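Local coordinates for thin, isoform D (Drosophila melanogaster, PDB 6XG7), which probably serves as a ubiquitin-protein ligase of the TRIM-NHL type, of which this chain is the C-terminal, probably protein-binding NHL-repeat beta-propeller, at residues H190-S195 with V200-S205; I210-V215 with S221-E226; K80-Y85 with Y106-R111. All coordinates share one frame; numbering follows the deposited sequence. Where two conformers were deposited one is given.

Contact 1 (H190-S195 with V200-S205)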
ATOM      1  N   HIS A 190       2.497   8.528  -0.562  1.00 12.99           N
ATOM      2  CA  HIS A 190       1.281   7.770  -0.296  1.00 11.73           C
ATOM      3  C   HIS A 190       1.538   6.365   0.236  1.00 11.90           C
ATOM      4  O   HIS A 190       0.999   6.014   1.277  1.00 15.26           O
ATOM      5  CB  HIS A 190       0.379   7.698  -1.537  1.00 14.64           C
ATOM      6  CG  HIS A 190      -0.387   8.954  -1.807  1.00 15.02           C
ATOM      7  ND1 HIS A 190       0.198  10.075  -2.345  1.00 17.23           N
ATOM      8  CD2 HIS A 190      -1.684   9.276  -1.594  1.00 16.00           C
ATOM      9  CE1 HIS A 190      -0.709  11.029  -2.477  1.00 17.10           C
ATOM     10  NE2 HIS A 190      -1.862  10.567  -2.031  1.00 16.68           N
ATOM     11  N   TYR A 191       2.278   5.527  -0.476  1.00 10.04           N
ATOM     12  CA  TYR A 191       2.407   4.130  -0.104  1.00  9.75           C
ATOM     13  C   TYR A 191       3.862   3.744   0.121  1.00 10.53           C
ATOM     14  O   TYR A 191       4.798   4.480  -0.221  1.00 10.71           O
ATOM     15  CB  TYR A 191       1.725   3.236  -1.147  1.00 10.67           C
ATOM     16  CG  TYR A 191       0.217   3.361  -1.174  1.00 10.40           C
ATOM     17  CD1 TYR A 191      -0.575   2.597  -0.330  1.00 11.15           C
ATOM     18  CD2 TYR A 191      -0.426   4.230  -2.058  1.00 11.19           C
ATOM     19  CE1 TYR A 191      -1.957   2.693  -0.359  1.00 13.12           C
ATOM     20  CE2 TYR A 191      -1.817   4.336  -2.089  1.00 12.56           C
ATOM     21  CZ  TYR A 191      -2.575   3.559  -1.238  1.00 13.88           C
ATOM     22  OH  TYR A 191      -3.954   3.628  -1.244  1.00 15.18           O
ATOM     23  N   ILE A 192       4.037   2.571   0.732  1.00 10.14           N
ATOM     24  CA  ILE A 192       5.325   2.174   1.280  1.00  9.89           C
ATOM     25  C   ILE A 192       5.437   0.658   1.320  1.00 10.09           C
ATOM     26  O   ILE A 192       4.455  -0.065   1.512  1.00 11.59           O
ATOM     27  CB  ILE A 192       5.513   2.821   2.683  1.00 10.81           C
ATOM     28  CG1 ILE A 192       6.908   2.598   3.259  1.00 13.08           C
ATOM     29  CG2 ILE A 192       4.423   2.333   3.655  1.00 11.78           C
ATOM     30  CD1 ILE A 192       7.158   3.542   4.437  1.00 13.89           C
ATOM     31  N   ALA A 193       6.667   0.174   1.182  1.00 10.30           N
ATOM     32  CA  ALA A 193       6.984  -1.242   1.294  1.00 11.82           C
ATOM     33  C   ALA A 193       8.385  -1.349   1.875  1.00 11.25           C
ATOM     34  O   ALA A 193       9.204  -0.449   1.711  1.00 13.32           O
ATOM     35  CB  ALA A 193       6.923  -1.945  -0.064  1.00 13.00           C
ATOM     36  N   VAL A 194       8.658  -2.442   2.567  1.00 10.88           N
ATOM     37  CA  VAL A 194       9.979  -2.697   3.130  1.00 12.05           C
ATOM     38  C   VAL A 194      10.447  -4.069   2.655  1.00 12.62           C
ATOM     39  O   VAL A 194       9.738  -5.067   2.821  1.00 14.77           O
ATOM     40  CB  VAL A 194       9.985  -2.614   4.668  1.00 13.44           C
ATOM     41  CG1 VAL A 194      11.373  -2.912   5.212  1.00 16.03           C
ATOM     42  CG2 VAL A 194       9.568  -1.239   5.127  1.00 16.81           C
ATOM     43  N   SER A 195      11.639  -4.112   2.067  1.00 13.55           N
ATOM     44  CA  SER A 195      12.186  -5.327   1.487  1.00 13.28           C
ATOM     45  C   SER A 195      12.868  -6.204   2.547  1.00 13.86           C
ATOM     46  O   SER A 195      13.176  -5.764   3.658  1.00 16.13           O
ATOM     47  CB  SER A 195      13.214  -4.966   0.417  1.00 13.67           C
ATOM     48  OG  SER A 195      14.339  -4.360   1.018  1.00 16.14           O
ATOM     49  N   VAL A 200      13.473   0.663   2.526  1.00 12.91           N
ATOM     50  CA  VAL A 200      12.155   1.266   2.661  1.00 12.34           C
ATOM     51  C   VAL A 200      11.844   1.966   1.345  1.00 12.17           C
ATOM     52  O   VAL A 200      12.517   2.924   0.954  1.00 13.23           O
ATOM     53  CB  VAL A 200      12.107   2.244   3.840  1.00 13.09           C
ATOM     54  CG1 VAL A 200      10.711   2.813   3.974  1.00 15.52           C
ATOM     55  CG2 VAL A 200      12.560   1.549   5.097  1.00 15.27           C
ATOM     56  N   ILE A 201      10.832   1.464   0.651  1.00 11.77           N
ATOM     57  CA  ILE A 201      10.480   1.873  -0.703  1.00 11.19           C
ATOM     58  C   ILE A 201       9.234   2.740  -0.599  1.00 11.13           C
ATOM     59  O   ILE A 201       8.194   2.275  -0.132  1.00 11.58           O
ATOM     60  CB  ILE A 201      10.221   0.638  -1.579  1.00 11.72           C
ATOM     61  CG1 ILE A 201      11.456  -0.272  -1.612  1.00 15.35           C
ATOM     62  CG2 ILE A 201       9.765   1.059  -2.969  1.00 13.89           C
ATOM     63  CD1 ILE A 201      11.094  -1.729  -1.854  1.00 17.84           C
ATOM     64  N   VAL A 202       9.341   3.997  -1.009  1.00 11.39           N
ATOM     65  CA  VAL A 202       8.292   4.994  -0.803  1.00 11.74           C
ATOM     66  C   VAL A 202       7.837   5.549  -2.146  1.00 10.64           C
ATOM     67  O   VAL A 202       8.665   5.980  -2.955  1.00 11.10           O
ATOM     68  CB  VAL A 202       8.790   6.139   0.103  1.00 12.14           C
ATOM     69  CG1 VAL A 202       7.684   7.185   0.296  1.00 13.50           C
ATOM     70  CG2 VAL A 202       9.300   5.583   1.438  1.00 14.18           C
ATOM     71  N   SER A 203       6.524   5.548  -2.384  1.00 10.79           N
ATOM     72  CA  SER A 203       5.999   6.213  -3.577  0.63 10.97           C
ATOM     73  C   SER A 203       5.870   7.698  -3.272  1.00 11.75           C
ATOM     74  O   SER A 203       5.044   8.123  -2.459  1.00 13.37           O
ATOM     75  CB  SER A 203       4.681   5.634  -4.083  0.63 13.13           C
ATOM     76  OG  SER A 203       3.657   5.724  -3.117  0.63 11.49           O
ATOM     77  N   ASP A 204       6.718   8.484  -3.921  1.00 12.44           N
ATOM     78  CA  ASP A 204       6.845   9.915  -3.686  1.00 12.36           C
ATOM     79  C   ASP A 204       5.991  10.604  -4.743  1.00 12.00           C
ATOM     80  O   ASP A 204       6.478  11.095  -5.760  1.00 12.93           O
ATOM     81  CB  ASP A 204       8.319  10.284  -3.778  1.00 13.10           C
ATOM     82  CG  ASP A 204       8.590  11.727  -3.415  1.00 12.96           C
ATOM     83  OD1 ASP A 204       7.650  12.401  -2.938  1.00 14.05           O
ATOM     84  OD2 ASP A 204       9.741  12.185  -3.624  1.00 14.99           O
ATOM     85  N   SER A 205       4.675  10.608  -4.493  1.00 11.54           N
ATOM     86  CA  SER A 205       3.704  10.762  -5.573  1.00 12.79           C
ATOM     87  C   SER A 205       3.891  12.052  -6.362  1.00 12.57           C
ATOM     88  O   SER A 205       3.919  12.027  -7.598  1.00 12.70           O
ATOM     89  CB  SER A 205       2.291  10.648  -5.020  1.00 13.97           C
ATOM     90  OG  SER A 205       2.174   9.432  -4.307  1.00 16.67           O
TER
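His190 ND1 donates to Ser205 OG over 2.9 Å. A chi1 of -77°, with CG set anti to the carbonyl carbon, brings ND1 to that hydroxyl, which sits tilted 33° out of the ring plane. The same hydroxyl also bonds Pro236 O, which helps fix its direction. Tyr191 points its phenol away from 200-205 to bond Glu284, and the rings of both His190 and Tyr191 meet Trp143 edge to face. At the edge of the Tyr191 ring, near its plane, Ser203 OG accepts from Tyr191 N, a bond that is less certain because Ser203 has two conformers; Arg237 O is a further partner of that hydroxyl.

These strands are the innermost and second strands of one blade of the NHL beta-propeller, an antiparallel hairpin at 164°. Ala193 and Ile201 form a hydrogen-bonded pair, in which Ile201 N gives the shorter bond, 2.7 Å to Ala193 O. Their side chains share the face covered by Val241 of the next blade, with the CB atoms of Ala193 and Ile201 4.5 Å apart.

On the other face Ile192, nearly fully extended, runs slantwise across Val200 and sets its CD1 3.7 Å from Val200 CG1. Val194 instead lies alongside Val200, pointing the same way, CG2 to CG2 at 4.1 Å. Tyr154 of the preceding blade packs against all three, Ile192, Val194 and Val200.

Contact 2 (I210-V215 with S221-E226)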
ATOM      1  N   ILE A 210       9.819   6.854  -7.181  1.00 12.30           N
ATOM      2  CA  ILE A 210       9.966   6.019  -5.998  1.00 12.08           C
ATOM      3  C   ILE A 210      11.302   6.372  -5.355  1.00 11.86           C
ATOM      4  O   ILE A 210      12.325   6.497  -6.041  1.00 14.14           O
ATOM      5  CB  ILE A 210       9.879   4.527  -6.349  1.00 13.83           C
ATOM      6  CG1 ILE A 210       8.431   4.011  -6.201  1.00 17.40           C
ATOM      7  CG2 ILE A 210      10.689   3.690  -5.384  1.00 17.65           C
ATOM      8  CD1 ILE A 210       7.404   4.699  -7.015  1.00 17.29           C
ATOM      9  N   GLN A 211      11.302   6.550  -4.048  1.00 12.05           N
ATOM     10  CA  GLN A 211      12.529   6.805  -3.312  1.00 14.21           C
ATOM     11  C   GLN A 211      12.781   5.641  -2.375  1.00 13.05           C
ATOM     12  O   GLN A 211      11.865   5.173  -1.694  1.00 13.11           O
ATOM     13  CB  GLN A 211      12.483   8.125  -2.550  1.00 18.64           C
ATOM     14  CG  GLN A 211      12.693   9.330  -3.446  1.00 25.74           C
ATOM     15  CD  GLN A 211      13.362  10.468  -2.724  1.00 30.78           C
ATOM     16  OE1 GLN A 211      12.759  11.096  -1.865  1.00 34.41           O
ATOM     17  NE2 GLN A 211      14.615  10.732  -3.056  1.00 31.86           N
ATOM     18  N   ILE A 212      14.023   5.177  -2.347  1.00 13.57           N
ATOM     19  CA  ILE A 212      14.407   3.998  -1.584  1.00 14.22           C
ATOM     20  C   ILE A 212      15.419   4.435  -0.539  1.00 14.86           C
ATOM     21  O   ILE A 212      16.439   5.046  -0.877  1.00 15.69           O
ATOM     22  CB  ILE A 212      14.960   2.898  -2.498  1.00 15.79           C
ATOM     23  CG1 ILE A 212      13.913   2.565  -3.569  1.00 17.14           C
ATOM     24  CG2 ILE A 212      15.326   1.660  -1.696  1.00 17.78           C
ATOM     25  CD1 ILE A 212      14.311   1.433  -4.476  1.00 19.24           C
ATOM     26  N   PHE A 213      15.118   4.138   0.722  1.00 14.23           N
ATOM     27  CA  PHE A 213      15.901   4.527   1.878  1.00 14.08           C
ATOM     28  C   PHE A 213      16.376   3.275   2.608  1.00 16.95           C
ATOM     29  O   PHE A 213      15.772   2.212   2.512  1.00 18.26           O
ATOM     30  CB  PHE A 213      15.036   5.290   2.885  1.00 15.39           C
ATOM     31  CG  PHE A 213      14.435   6.568   2.369  1.00 13.99           C
ATOM     32  CD1 PHE A 213      13.228   6.558   1.680  1.00 14.98           C
ATOM     33  CD2 PHE A 213      15.032   7.792   2.640  1.00 15.92           C
ATOM     34  CE1 PHE A 213      12.653   7.741   1.248  1.00 16.77           C
ATOM     35  CE2 PHE A 213      14.458   8.969   2.206  1.00 16.55           C
ATOM     36  CZ  PHE A 213      13.272   8.937   1.509  1.00 16.14           C
ATOM     37  N   ASP A 214      17.444   3.403   3.383  1.00 18.61           N
ATOM     38  CA  ASP A 214      17.684   2.348   4.360  1.00 24.13           C
ATOM     39  C   ASP A 214      16.791   2.578   5.583  1.00 25.35           C
ATOM     40  O   ASP A 214      16.127   3.611   5.711  1.00 24.41           O
ATOM     41  CB  ASP A 214      19.172   2.194   4.698  1.00 29.38           C
ATOM     42  CG  ASP A 214      19.820   3.476   5.200  1.00 35.04           C
ATOM     43  OD1 ASP A 214      19.210   4.185   6.024  1.00 35.30           O
ATOM     44  OD2 ASP A 214      20.979   3.745   4.795  1.00 38.60           O
ATOM     45  N   VAL A 215      16.730   1.574   6.469  1.00 29.85           N
ATOM     46  CA  VAL A 215      15.830   1.664   7.614  1.00 33.43           C
ATOM     47  C   VAL A 215      16.263   2.771   8.562  1.00 34.72           C
ATOM     48  O   VAL A 215      15.442   3.274   9.340  1.00 34.98           O
ATOM     49  CB  VAL A 215      15.676   0.314   8.350  1.00 34.36           C
ATOM     50  CG1 VAL A 215      14.847  -0.664   7.518  1.00 33.70           C
ATOM     51  CG2 VAL A 215      17.044  -0.284   8.705  1.00 34.56           C
ATOM     52  N   SER A 221      18.544   5.222  -3.300  1.00 21.73           N
ATOM     53  CA  SER A 221      18.363   5.411  -4.731  1.00 22.70           C
ATOM     54  C   SER A 221      16.977   5.969  -5.015  1.00 19.54           C
ATOM     55  O   SER A 221      16.106   6.044  -4.143  1.00 18.52           O
ATOM     56  CB  SER A 221      18.560   4.095  -5.478  1.00 25.14           C
ATOM     57  OG  SER A 221      17.496   3.213  -5.185  1.00 27.03           O
ATOM     58  N   THR A 222      16.807   6.390  -6.257  1.00 20.18           N
ATOM     59  CA  THR A 222      15.546   6.852  -6.793  1.00 21.54           C
ATOM     60  C   THR A 222      15.244   5.990  -8.003  1.00 21.42           C
ATOM     61  O   THR A 222      16.154   5.613  -8.751  1.00 24.49           O
ATOM     62  CB  THR A 222      15.655   8.314  -7.233  1.00 25.61           C
ATOM     63  OG1 THR A 222      16.000   9.119  -6.103  1.00 28.68           O
ATOM     64  CG2 THR A 222      14.342   8.800  -7.817  1.00 27.04           C
ATOM     65  N   VAL A 223      13.971   5.684  -8.194  1.00 18.74           N
ATOM     66  CA  VAL A 223      13.502   4.980  -9.375  1.00 19.46           C
ATOM     67  C   VAL A 223      12.526   5.893 -10.084  1.00 18.25           C
ATOM     68  O   VAL A 223      11.571   6.389  -9.471  1.00 16.02           O
ATOM     69  CB  VAL A 223      12.826   3.645  -9.022  1.00 21.33           C
ATOM     70  CG1 VAL A 223      12.288   2.992 -10.297  1.00 21.99           C
ATOM     71  CG2 VAL A 223      13.796   2.729  -8.277  1.00 22.41           C
ATOM     72  N   GLY A 224      12.780   6.134 -11.354  1.00 20.96           N
ATOM     73  CA  GLY A 224      11.837   6.827 -12.181  1.00 21.15           C
ATOM     74  C   GLY A 224      11.906   8.340 -12.069  1.00 21.82           C
ATOM     75  O   GLY A 224      12.787   8.949 -11.444  1.00 24.27           O
ATOM     76  N   GLY A 225      10.902   8.937 -12.688  1.00 20.09           N
ATOM     77  CA  GLY A 225      10.761  10.369 -12.845  1.00 18.14           C
ATOM     78  C   GLY A 225       9.562  10.594 -13.741  1.00 16.21           C
ATOM     79  O   GLY A 225       8.962   9.645 -14.246  1.00 15.94           O
ATOM     80  N   GLU A 226       9.220  11.862 -13.935  1.00 15.92           N
ATOM     81  CA  GLU A 226       7.940  12.198 -14.548  1.00 16.77           C
ATOM     82  C   GLU A 226       7.906  11.818 -16.031  1.00 16.24           C
ATOM     83  O   GLU A 226       8.780  12.217 -16.810  1.00 19.68           O
ATOM     84  CB  GLU A 226       7.698  13.699 -14.404  1.00 18.80           C
ATOM     85  CG  GLU A 226       6.378  14.142 -14.967  1.00 21.51           C
ATOM     86  CD  GLU A 226       6.120  15.608 -14.762  1.00 25.26           C
ATOM     87  OE1 GLU A 226       6.893  16.268 -14.023  1.00 24.21           O
ATOM     88  OE2 GLU A 226       5.147  16.098 -15.361  1.00 28.75           O
TER
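Ile210 and Val223 face each other, as do Ile212 and Ser221, across the antiparallel hairpin that finishes a propeller blade: 210-214 is its third strand and 221-223 part of its outermost. The two strands meet at 156°.

Backbone hydrogen bonds come in two reciprocal pairs. Ile210 N reaches Val223 O at 2.9 Å, and Val223 N returns to Ile210 O at 2.8 Å. The second pair is less even: Ile212 N donates to Ser221 O at 2.9 Å, whereas Ser221 N lies 3.2 Å from Ile212 O.

Apolar packing gathers on the side of the sheet shared by Ile210, Ile212, Ser221 and Val223, which turns toward strand 247-251 of the next blade. Ile212 places CG1 anti to the carbonyl carbon (chi1 -56°) and then extends, which carries Ile212 CD1 obliquely across to 4.0 Å from Val223 CG2. On the way the side chain passes the Ser221 hydroxyl, a plain van der Waals neighbour of CB and CD1. Ile210 meets Val223 through the bases of the side chains, while its outer end turns away toward Val249 and Phe233. With an alanine at Ile212, Val223 CG2 would lose its methyl neighbour and a gap is likely to open beside Ile247 of the adjoining blade.

On the other face, Gln211 and Thr222 lie side by side as a non-hydrogen-bonded pair. Ile210 O also receives a CA-H contact from Thr222, whose CA is 3.3 Å away, and Thr222 CG2 rests 3.5 Å from that same oxygen.

Contact 3 (K80-Y85 with Y106-R111)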
ATOM      1  N   LYS A  80     -14.428 -12.410   5.808  1.00 13.20           N
ATOM      2  CA  LYS A  80     -14.818 -11.661   7.002  1.00 13.03           C
ATOM      3  C   LYS A  80     -14.582 -10.173   6.784  1.00 11.29           C
ATOM      4  O   LYS A  80     -13.884  -9.760   5.856  1.00 11.97           O
ATOM      5  CB  LYS A  80     -14.021 -12.123   8.227  1.00 15.81           C
ATOM      6  CG  LYS A  80     -12.540 -12.012   8.058  1.00 17.45           C
ATOM      7  N   GLU A  81     -15.113  -9.376   7.704  1.00 10.57           N
ATOM      8  CA  GLU A  81     -14.901  -7.944   7.681  1.00  9.96           C
ATOM      9  C   GLU A  81     -14.850  -7.430   9.106  1.00 10.42           C
ATOM     10  O   GLU A  81     -15.306  -8.086  10.041  1.00 11.71           O
ATOM     11  CB  GLU A  81     -16.028  -7.228   6.917  1.00 10.19           C
ATOM     12  CG  GLU A  81     -17.384  -7.283   7.609  1.00 11.29           C
ATOM     13  CD  GLU A  81     -18.446  -6.582   6.810  1.00 11.62           C
ATOM     14  OE1 GLU A  81     -18.492  -5.341   6.859  1.00 12.62           O
ATOM     15  OE2 GLU A  81     -19.212  -7.275   6.095  1.00 12.79           O
ATOM     16  N   PHE A  82     -14.321  -6.221   9.252  1.00 11.26           N
ATOM     17  CA  PHE A  82     -14.373  -5.547  10.541  1.00 12.01           C
ATOM     18  C   PHE A  82     -14.254  -4.049  10.315  1.00 11.83           C
ATOM     19  O   PHE A  82     -13.643  -3.595   9.350  1.00 12.53           O
ATOM     20  CB  PHE A  82     -13.299  -6.065  11.515  1.00 14.25           C
ATOM     21  CG  PHE A  82     -11.914  -6.083  10.953  1.00 17.07           C
ATOM     22  CD1 PHE A  82     -11.125  -4.943  11.007  1.00 20.09           C
ATOM     23  CD2 PHE A  82     -11.380  -7.237  10.411  1.00 20.56           C
ATOM     24  CE1 PHE A  82      -9.850  -4.937  10.504  1.00 22.90           C
ATOM     25  CE2 PHE A  82     -10.082  -7.243   9.894  1.00 22.15           C
ATOM     26  CZ  PHE A  82      -9.324  -6.088   9.950  1.00 22.01           C
ATOM     27  N   GLY A  83     -14.863  -3.291  11.211  1.00 12.21           N
ATOM     28  CA  GLY A  83     -14.784  -1.848  11.188  1.00 12.80           C
ATOM     29  C   GLY A  83     -16.122  -1.206  10.869  1.00 12.69           C
ATOM     30  O   GLY A  83     -16.951  -1.750  10.121  1.00 13.98           O
ATOM     31  N   GLU A  84     -16.337  -0.027  11.446  1.00 12.25           N
ATOM     32  CA  GLU A  84     -17.471   0.825  11.121  1.00 12.39           C
ATOM     33  C   GLU A  84     -17.030   2.261  11.356  1.00 12.72           C
ATOM     34  O   GLU A  84     -15.992   2.512  11.966  1.00 12.00           O
ATOM     35  CB  GLU A  84     -18.711   0.486  11.944  1.00 15.56           C
ATOM     36  CG  GLU A  84     -18.592   0.761  13.418  1.00 20.69           C
ATOM     37  CD  GLU A  84     -19.752   0.125  14.180  1.00 27.01           C
ATOM     38  OE1 GLU A  84     -19.769  -1.122  14.263  1.00 29.67           O
ATOM     39  OE2 GLU A  84     -20.662   0.849  14.635  1.00 29.18           O
ATOM     40  N   TYR A  85     -17.842   3.202  10.885  1.00 12.36           N
ATOM     41  CA  TYR A  85     -17.487   4.614  10.962  1.00 13.48           C
ATOM     42  C   TYR A  85     -17.405   5.106  12.401  1.00 13.75           C
ATOM     43  O   TYR A  85     -18.301   4.860  13.214  1.00 14.80           O
ATOM     44  CB  TYR A  85     -18.530   5.445  10.224  1.00 16.52           C
ATOM     45  CG  TYR A  85     -18.308   6.922  10.383  1.00 19.61           C
ATOM     46  CD1 TYR A  85     -17.277   7.564   9.705  1.00 20.57           C
ATOM     47  CD2 TYR A  85     -19.107   7.675  11.229  1.00 22.47           C
ATOM     48  CE1 TYR A  85     -17.066   8.926   9.853  1.00 23.88           C
ATOM     49  CE2 TYR A  85     -18.904   9.036  11.381  1.00 25.02           C
ATOM     50  CZ  TYR A  85     -17.878   9.653  10.689  1.00 26.19           C
ATOM     51  OH  TYR A  85     -17.661  11.000  10.832  1.00 27.84           O
ATOM     52  N   TYR A 106      -3.500  -7.109  11.921  1.00 11.64           N
ATOM     53  CA  TYR A 106      -3.846  -6.092  10.937  1.00 11.64           C
ATOM     54  C   TYR A 106      -3.398  -4.727  11.438  1.00 11.07           C
ATOM     55  O   TYR A 106      -3.689  -4.349  12.579  1.00 12.74           O
ATOM     56  CB  TYR A 106      -5.354  -6.074  10.681  1.00 11.79           C
ATOM     57  CG  TYR A 106      -5.876  -7.357  10.090  1.00 11.78           C
ATOM     58  CD1 TYR A 106      -5.875  -7.552   8.732  1.00 12.18           C
ATOM     59  CD2 TYR A 106      -6.337  -8.388  10.894  1.00 13.87           C
ATOM     60  CE1 TYR A 106      -6.331  -8.736   8.176  1.00 12.93           C
ATOM     61  CE2 TYR A 106      -6.790  -9.577  10.352  1.00 13.69           C
ATOM     62  CZ  TYR A 106      -6.792  -9.747   8.986  1.00 13.34           C
ATOM     63  OH  TYR A 106      -7.220 -10.920   8.402  1.00 17.11           O
ATOM     64  N   ILE A 107      -2.693  -4.000  10.588  1.00 10.42           N
ATOM     65  CA  ILE A 107      -2.220  -2.652  10.878  1.00 10.62           C
ATOM     66  C   ILE A 107      -2.937  -1.723   9.909  1.00  9.62           C
ATOM     67  O   ILE A 107      -2.786  -1.862   8.690  1.00 10.49           O
ATOM     68  CB  ILE A 107      -0.699  -2.527  10.689  1.00 11.72           C
ATOM     69  CG1 ILE A 107       0.062  -3.748  11.232  1.00 18.59           C
ATOM     70  CG2 ILE A 107      -0.212  -1.196  11.233  1.00 12.71           C
ATOM     71  CD1 ILE A 107      -0.113  -3.998  12.677  1.00 20.24           C
ATOM     72  N   ILE A 108      -3.686  -0.753  10.440  1.00 10.41           N
ATOM     73  CA  ILE A 108      -4.540   0.114   9.631  1.00 10.81           C
ATOM     74  C   ILE A 108      -4.126   1.565   9.819  1.00 10.17           C
ATOM     75  O   ILE A 108      -4.009   2.048  10.957  1.00 11.03           O
ATOM     76  CB  ILE A 108      -6.027  -0.045  10.004  1.00 13.14           C
ATOM     77  CG1 ILE A 108      -6.624  -1.325   9.424  1.00 18.54           C
ATOM     78  CG2 ILE A 108      -6.854   1.128   9.462  1.00 14.82           C
ATOM     79  CD1 ILE A 108      -6.237  -2.520  10.091  1.00 21.40           C
ATOM     80  N   ALA A 109      -3.943   2.268   8.705  1.00 10.24           N
ATOM     81  CA  ALA A 109      -3.750   3.715   8.728  1.00 11.02           C
ATOM     82  C   ALA A 109      -5.127   4.367   8.661  1.00 10.75           C
ATOM     83  O   ALA A 109      -5.792   4.364   7.616  1.00 12.17           O
ATOM     84  CB  ALA A 109      -2.852   4.163   7.581  1.00 11.99           C
ATOM     85  N   ASP A 110      -5.554   4.920   9.790  1.00 10.78           N
ATOM     86  CA  ASP A 110      -6.911   5.434   9.963  1.00 10.47           C
ATOM     87  C   ASP A 110      -6.892   6.919   9.618  1.00 10.21           C
ATOM     88  O   ASP A 110      -6.860   7.792  10.474  1.00 11.31           O
ATOM     89  CB  ASP A 110      -7.353   5.162  11.395  1.00 11.29           C
ATOM     90  CG  ASP A 110      -8.807   5.412  11.628  1.00 12.76           C
ATOM     91  OD1 ASP A 110      -9.533   5.725  10.654  1.00 14.04           O
ATOM     92  OD2 ASP A 110      -9.229   5.292  12.805  1.00 13.07           O
ATOM     93  N   ARG A 111      -6.935   7.191   8.311  1.00 11.50           N
ATOM     94  CA  ARG A 111      -6.590   8.470   7.700  1.00 11.04           C
ATOM     95  C   ARG A 111      -7.173   9.676   8.436  1.00 11.01           C
ATOM     96  O   ARG A 111      -6.426  10.556   8.880  1.00 10.97           O
ATOM     97  CB  ARG A 111      -7.045   8.451   6.237  1.00 15.02           C
ATOM     98  CG  ARG A 111      -6.798   9.723   5.464  1.00 17.37           C
ATOM     99  CD  ARG A 111      -7.469   9.620   4.081  1.00 21.02           C
ATOM    100  NE  ARG A 111      -7.501  10.890   3.355  1.00 24.14           N
ATOM    101  CZ  ARG A 111      -8.292  11.136   2.316  1.00 24.84           C
ATOM    102  NH1 ARG A 111      -9.130  10.208   1.878  1.00 26.70           N
ATOM    103  NH2 ARG A 111      -8.246  12.319   1.710  1.00 26.39           N
TER
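The backbones of Phe82 and Tyr106 stay well apart, CA to CA 10.5 Å, because their strands belong to different sheets, and side chains alone bridge the distance. Phe82 lies on the outermost strand of one propeller blade and is hydrogen-bonded through its backbone to Val69. Tyr106 begins the second strand of the following blade, where its backbone pairs with Leu119.

The two rings make a T-shaped (edge-to-face) pair, with centroids 5.0 Å apart and planes at 62°. Phe82 brings the far end of its ring down on one face of Tyr106: CZ stands 3.7 Å from Tyr106 CG, displaced from the ring centre toward the rim on the CB side, while CE2 hangs above the Tyr106 CD2 edge at 4.0 Å. Phe82 holds CG between its own backbone N and carbonyl carbon (chi1 51°), a torsion that brings the ring over to the neighbouring blade. Ile108 CD1 lies at the Phe82 ring edge, near the ring plane, 4.4 Å from Phe82 CE1. Val69 from the first blade and Leu119 from the second also touch Phe82.

With only carbon atoms meeting, the blades are held here by burial of apolar surface and van der Waals contact, helped perhaps by the weak attraction between the ring C-H of Phe82 and the pi face of Tyr106, rather than by directional polar bonds.

How the contacts relate
From the N terminus, contact 3 comes first: its 20-residue connection leaves the outer strand of one blade and returns on the second strand of the next, so it closes an excursion between blades. Contact 1 follows and closes a short hairpin turn at the inner end of a later blade; contact 2 closes another at that blade's outer edge. All three are in series, with no nesting or crossing. Contacts 1 and 2 share a sheet, because strand 199-204 bonds to 209-214 through Val200 N and Phe213 O and through Val202 N and Gln211 O. Contacts 2 and 3 lie on opposite sides of the chain's centre, their own centres about 29 Å apart.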